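PDB 7P18: 3-oxosteroid 1-dehydrogenase, which probably catalyses the FAD-dependent 1,2-dehydrogenation of 3-oxosteroids to 3-oxo-Delta(1)-steroids, passing the electrons to an acceptor. Local coordinates for residues A[110-115]-A[131-136]. Sequence-based numbering, arbitrary orientation.
With ANB (androsta-1,4-diene-3,17-dione), chain D.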
# COMPACT_ATOMS: atom_id res chain seq x y z
N PHE A 110 4.10 -4.23 -16.23
CA PHE A 110 3.07 -4.45 -17.27
C PHE A 110 1.71 -4.14 -16.67
O PHE A 110 1.55 -4.15 -15.44
CB PHE A 110 3.16 -5.89 -17.80
CG PHE A 110 2.84 -6.95 -16.78
CD1 PHE A 110 3.80 -7.36 -15.85
CD2 PHE A 110 1.60 -7.53 -16.72
CE1 PHE A 110 3.50 -8.33 -14.90
CE2 PHE A 110 1.29 -8.47 -15.75
CZ PHE A 110 2.25 -8.89 -14.87
N PRO A 111 0.67 -3.88 -17.49
CA PRO A 111 -0.63 -3.49 -16.96
C PRO A 111 -1.41 -4.66 -16.35
O PRO A 111 -1.31 -5.78 -16.85
CB PRO A 111 -1.42 -2.95 -18.17
CG PRO A 111 -0.34 -2.70 -19.22
CD PRO A 111 0.70 -3.80 -18.96
N CYS A 112 -2.17 -4.37 -15.29
CA CYS A 112 -3.28 -5.21 -14.81
C CYS A 112 -4.53 -4.87 -15.62
O CYS A 112 -5.30 -3.95 -15.24
CB CYS A 112 -3.48 -5.04 -13.31
SG CYS A 112 -1.98 -5.42 -12.36
N HIS A 113 -4.72 -5.56 -16.75
CA HIS A 113 -5.66 -5.18 -17.83
C HIS A 113 -7.10 -5.13 -17.32
O HIS A 113 -7.92 -4.33 -17.87
CB HIS A 113 -5.53 -6.13 -19.04
CG HIS A 113 -4.16 -6.11 -19.62
ND1 HIS A 113 -3.67 -5.02 -20.32
CD2 HIS A 113 -3.18 -7.04 -19.65
CE1 HIS A 113 -2.45 -5.25 -20.72
NE2 HIS A 113 -2.11 -6.49 -20.30
N ARG A 114 -7.43 -5.95 -16.33
CA ARG A 114 -8.85 -6.08 -15.86
C ARG A 114 -9.08 -5.35 -14.53
O ARG A 114 -10.21 -5.44 -13.99
CB ARG A 114 -9.20 -7.56 -15.72
CG ARG A 114 -9.10 -8.35 -17.01
CD ARG A 114 -9.14 -9.85 -16.72
NE ARG A 114 -10.39 -10.19 -16.06
CZ ARG A 114 -10.58 -11.27 -15.31
NH1 ARG A 114 -9.63 -12.17 -15.15
NH2 ARG A 114 -11.77 -11.44 -14.75
N TYR A 115 -8.07 -4.68 -13.99
CA TYR A 115 -8.13 -4.10 -12.62
C TYR A 115 -8.75 -2.72 -12.75
O TYR A 115 -8.08 -1.80 -13.18
CB TYR A 115 -6.75 -4.02 -12.01
CG TYR A 115 -6.71 -4.07 -10.50
CD1 TYR A 115 -7.71 -3.50 -9.71
CD2 TYR A 115 -5.65 -4.68 -9.89
CE1 TYR A 115 -7.65 -3.59 -8.32
CE2 TYR A 115 -5.58 -4.79 -8.50
CZ TYR A 115 -6.57 -4.23 -7.72
OH TYR A 115 -6.43 -4.39 -6.37
N THR A 131 -3.57 0.61 -13.67
CA THR A 131 -2.78 -0.15 -12.69
C THR A 131 -1.77 -1.04 -13.44
O THR A 131 -2.19 -1.71 -14.37
CB THR A 131 -3.68 -0.98 -11.77
OG1 THR A 131 -4.52 -0.13 -10.99
CG2 THR A 131 -2.85 -1.87 -10.88
N MET A 132 -0.52 -1.01 -13.01
CA MET A 132 0.60 -1.82 -13.53
C MET A 132 1.29 -2.53 -12.36
O MET A 132 1.30 -1.98 -11.21
CB MET A 132 1.61 -0.98 -14.30
CG MET A 132 1.01 -0.06 -15.38
SD MET A 132 2.30 0.82 -16.30
CE MET A 132 2.78 -0.44 -17.48
N GLU A 133 1.86 -3.70 -12.65
CA GLU A 133 2.59 -4.49 -11.63
C GLU A 133 3.87 -5.08 -12.21
O GLU A 133 4.07 -5.11 -13.45
CB GLU A 133 1.66 -5.55 -11.08
CG GLU A 133 1.46 -6.76 -12.02
CD GLU A 133 0.89 -7.95 -11.28
OE1 GLU A 133 1.29 -8.18 -10.08
OE2 GLU A 133 -0.01 -8.60 -11.88
N PRO A 134 4.78 -5.54 -11.33
CA PRO A 134 6.04 -6.13 -11.75
C PRO A 134 5.93 -7.58 -12.23
O PRO A 134 5.10 -8.35 -11.71
CB PRO A 134 6.91 -6.16 -10.49
CG PRO A 134 6.11 -5.42 -9.42
CD PRO A 134 4.68 -5.39 -9.87
N MET A 135 6.72 -7.93 -13.24
CA MET A 135 7.02 -9.35 -13.55
C MET A 135 7.80 -9.95 -12.36
O MET A 135 8.52 -9.20 -11.64
CB MET A 135 7.87 -9.44 -14.82
CG MET A 135 7.13 -8.94 -16.05
SD MET A 135 8.10 -9.31 -17.56
CE MET A 135 7.77 -11.07 -17.68
N LEU A 136 7.66 -11.25 -12.13
CA LEU A 136 8.51 -11.96 -11.13
C LEU A 136 9.97 -11.61 -11.39
O LEU A 136 10.41 -11.54 -12.56
CB LEU A 136 8.26 -13.47 -11.21
CG LEU A 136 6.86 -13.98 -10.87
CD1 LEU A 136 6.83 -15.51 -10.95
CD2 LEU A 136 6.40 -13.54 -9.49
C1 ANB D . -3.02 -3.00 -2.24
C10 ANB D . -3.30 -4.00 -3.33
C11 ANB D . -2.78 -5.98 -1.71
C12 ANB D . -2.26 -7.42 -1.54
C13 ANB D . -2.76 -8.31 -2.66
C14 ANB D . -2.27 -7.72 -3.99
C15 ANB D . -2.52 -8.84 -5.00
C16 ANB D . -2.22 -10.13 -4.21
C17 ANB D . -2.20 -9.72 -2.75
C18 ANB D . -4.30 -8.52 -2.60
C19 ANB D . -4.84 -4.21 -3.35
C2 ANB D . -2.94 -1.69 -2.44
C3 ANB D . -2.82 -1.13 -3.78
C4 ANB D . -2.59 -2.13 -4.82
C5 ANB D . -2.87 -3.43 -4.67
C6 ANB D . -2.85 -4.37 -5.84
C7 ANB D . -2.21 -5.72 -5.53
C8 ANB D . -2.81 -6.32 -4.27
C9 ANB D . -2.53 -5.35 -3.09
O1 ANB D . -2.88 0.08 -4.02
O2 ANB D . -1.82 -10.41 -1.84
O HOH W 1 -6.89 0.74 -13.89
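The buried E133 side chain lies against both the F110 ring and the C112 sulfur: its CG meets CZ of F110 at 3.6 Å and SG of C112 at 3.7 Å. F110 and E133 project side by side from a hydrogen-bonded antiparallel pair, the ring and carboxylate planes only 29° apart. As a directly paired couple they leave the same face of the sheet, and the like chi1 values (64° and 77°) keep the two side chains alongside each other. The carboxylate oxygens of E133 are satisfied beyond the sheet: OE1 accepts from A166 N and OE2 bonds to T167 OG1 at the start of helix 166-174, whose N-terminus would probably favour the ionised form. Two atoms along the ring from CZ, CD1 of F110 lies 3.7 Å from CG of M135. An alanine in place of F110 would probably leave a gap where the ring lies against the E133 CG and the M135 CG, taking from the glutamate's aliphatic part its cover on that side. The strands 109-111 and 131-138 pair within a small antiparallel sheet beside the steroid pocket of this FAD-dependent dehydrogenase. F110 N gives a bond of 2.9 Å to E133 O, and E133 N returns one of 2.8 Å to F110 O. Past P111, C112 N reaches T131 O at 2.8 Å. A type I turn, C112 to Y115, then carries Y115 back past the T131 methyl into the pocket, where its OH, hydrogen-bonded to Y467, lies 3.4 Å from C19 of androstadienedione.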